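PDB 3FTB: histidinol-phosphate aminotransferase from Clostridium acetobutylicum, which probably catalyses pyridoxal-phosphate-dependent transamination, with histidinol phosphate as the likely amino-group partner. Local coordinates for residues P153-G158 with P295-L301. Sequence-based numbering, arbitrary orientation.
Sequences PNNPNG and PHANFVL. With PO4 (phosphate ion), chain F.
The ring of Phe299 meets the turn 153-158 edge-on: its edge is set against the backbone of Asn154, Pro156 and Gly158, with CE1 3.4 Å from Gly158 N and Asn154 O in the ring plane. Its chi1 of 52° places CG between the backbone N and the carbonyl carbon, and from there the ring rises off its strand into the turn; Phe186 adds an edge-to-face neighbour. Leu301 approaches with both branches, CD1 4.0 Å from Pro156 CB and CD2 4.0 Å from Asn157 CB. Water 1 is held by Leu301 N at 2.6 Å and makes a weak bond to Asn157 O. The loop after strand 147-151 of the seven-stranded sheet thus packs on strand 299-304 of the five-stranded sheet, tying large to small domain in this fold-type I PLP enzyme. Cis peptides precede Pro153 and Pro156; Asn155 matches the asparagine before the cis proline that binds the cofactor's phenolic oxygen in relatives, and probably does so here. Asn154 ND2 donates to Asn157 OD1 (3.3 Å), nearly along its C=O axis, and to Pro106 O. His296 ND1 donates a weak hydrogen bond to Gly158 O (3.5 Å, 145°), which lies in the imidazole plane at the ring edge. Asn155 ND2 makes another weak one (2.7 Å, bent to 124°) to O3 of a phosphate ion, probably from the crystallisation liquor, which Arg338 and Arg324 also bind.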
# COMPACT_ATOMS: atom_id res chain seq x y z
N PRO A 153 -8.86 10.91 20.14
CA PRO A 153 -8.12 11.78 21.06
C PRO A 153 -6.73 12.13 20.53
O PRO A 153 -6.19 11.42 19.69
CB PRO A 153 -7.99 10.93 22.34
CG PRO A 153 -8.47 9.57 21.99
CD PRO A 153 -8.77 9.50 20.54
N ASN A 154 -6.16 13.22 21.02
CA ASN A 154 -4.86 13.67 20.54
C ASN A 154 -3.63 13.03 21.20
O ASN A 154 -3.50 13.01 22.42
CB ASN A 154 -4.76 15.19 20.62
CG ASN A 154 -3.61 15.74 19.80
OD1 ASN A 154 -3.51 15.48 18.60
ND2 ASN A 154 -2.75 16.52 20.43
N ASN A 155 -2.73 12.53 20.35
CA ASN A 155 -1.39 12.10 20.73
C ASN A 155 -0.49 13.34 20.80
O ASN A 155 -0.35 14.05 19.81
CB ASN A 155 -0.91 11.12 19.66
CG ASN A 155 0.60 10.87 19.70
OD1 ASN A 155 1.27 11.19 20.68
ND2 ASN A 155 1.12 10.28 18.64
N PRO A 156 0.18 13.61 21.95
CA PRO A 156 0.52 12.80 23.13
C PRO A 156 -0.36 12.95 24.38
O PRO A 156 -0.16 12.18 25.31
CB PRO A 156 1.90 13.34 23.51
CG PRO A 156 2.00 14.76 22.83
CD PRO A 156 0.72 14.97 22.06
N ASN A 157 -1.27 13.92 24.43
CA ASN A 157 -1.93 14.22 25.70
C ASN A 157 -3.23 13.48 25.91
O ASN A 157 -3.85 13.61 26.96
CB ASN A 157 -2.15 15.72 25.86
CG ASN A 157 -3.16 16.27 24.88
OD1 ASN A 157 -2.98 16.19 23.67
ND2 ASN A 157 -4.23 16.84 25.40
N GLY A 158 -3.64 12.71 24.90
CA GLY A 158 -4.85 11.91 24.99
C GLY A 158 -6.15 12.68 25.17
O GLY A 158 -7.11 12.16 25.75
N PRO A 295 -5.86 10.87 30.28
CA PRO A 295 -5.91 10.22 28.97
C PRO A 295 -7.30 9.71 28.66
O PRO A 295 -8.11 9.52 29.56
CB PRO A 295 -4.99 9.00 29.14
CG PRO A 295 -4.64 8.93 30.62
CD PRO A 295 -5.51 9.90 31.34
N HIS A 296 -7.57 9.46 27.38
CA HIS A 296 -8.84 8.85 27.01
C HIS A 296 -8.65 7.69 26.05
O HIS A 296 -9.61 7.15 25.53
CB HIS A 296 -9.81 9.90 26.48
CG HIS A 296 -10.36 10.77 27.57
ND1 HIS A 296 -9.68 11.86 28.06
CD2 HIS A 296 -11.50 10.68 28.29
CE1 HIS A 296 -10.38 12.42 29.03
NE2 HIS A 296 -11.50 11.72 29.19
N ALA A 297 -7.38 7.33 25.84
CA ALA A 297 -7.02 6.16 25.04
C ALA A 297 -6.04 5.29 25.82
O ALA A 297 -6.11 5.21 27.05
CB ALA A 297 -6.42 6.59 23.70
N ASN A 298 -5.10 4.66 25.12
CA ASN A 298 -4.13 3.78 25.78
C ASN A 298 -2.72 4.37 25.97
O ASN A 298 -1.71 3.67 25.79
CB ASN A 298 -4.07 2.42 25.06
CG ASN A 298 -3.56 2.54 23.64
OD1 ASN A 298 -3.82 3.54 22.98
ND2 ASN A 298 -2.81 1.54 23.19
N PHE A 299 -2.66 5.64 26.36
CA PHE A 299 -1.40 6.30 26.69
C PHE A 299 -1.64 7.49 27.61
O PHE A 299 -2.76 8.01 27.70
CB PHE A 299 -0.66 6.73 25.43
CG PHE A 299 -1.51 7.54 24.49
CD1 PHE A 299 -1.66 8.91 24.68
CD2 PHE A 299 -2.16 6.94 23.43
CE1 PHE A 299 -2.45 9.66 23.82
CE2 PHE A 299 -2.94 7.68 22.57
CZ PHE A 299 -3.09 9.04 22.76
N VAL A 300 -0.58 7.93 28.29
CA VAL A 300 -0.67 8.98 29.30
C VAL A 300 0.53 9.95 29.21
O VAL A 300 1.68 9.50 29.11
CB VAL A 300 -0.73 8.35 30.72
CG1 VAL A 300 0.53 7.51 30.98
CG2 VAL A 300 -0.91 9.41 31.78
N LEU A 301 0.28 11.26 29.22
CA LEU A 301 1.35 12.27 29.18
C LEU A 301 1.72 12.80 30.57
O LEU A 301 0.91 13.44 31.25
CB LEU A 301 0.98 13.45 28.28
CG LEU A 301 1.98 14.61 28.19
CD1 LEU A 301 3.11 14.26 27.23
CD2 LEU A 301 1.31 15.91 27.79
P PO4 F . 4.21 8.36 17.86
O1 PO4 F . 4.12 7.64 16.53
O2 PO4 F . 4.54 9.81 17.63
O3 PO4 F . 2.88 8.25 18.57
O4 PO4 F . 5.28 7.71 18.71
O HOH W 1 -2.26 11.80 29.35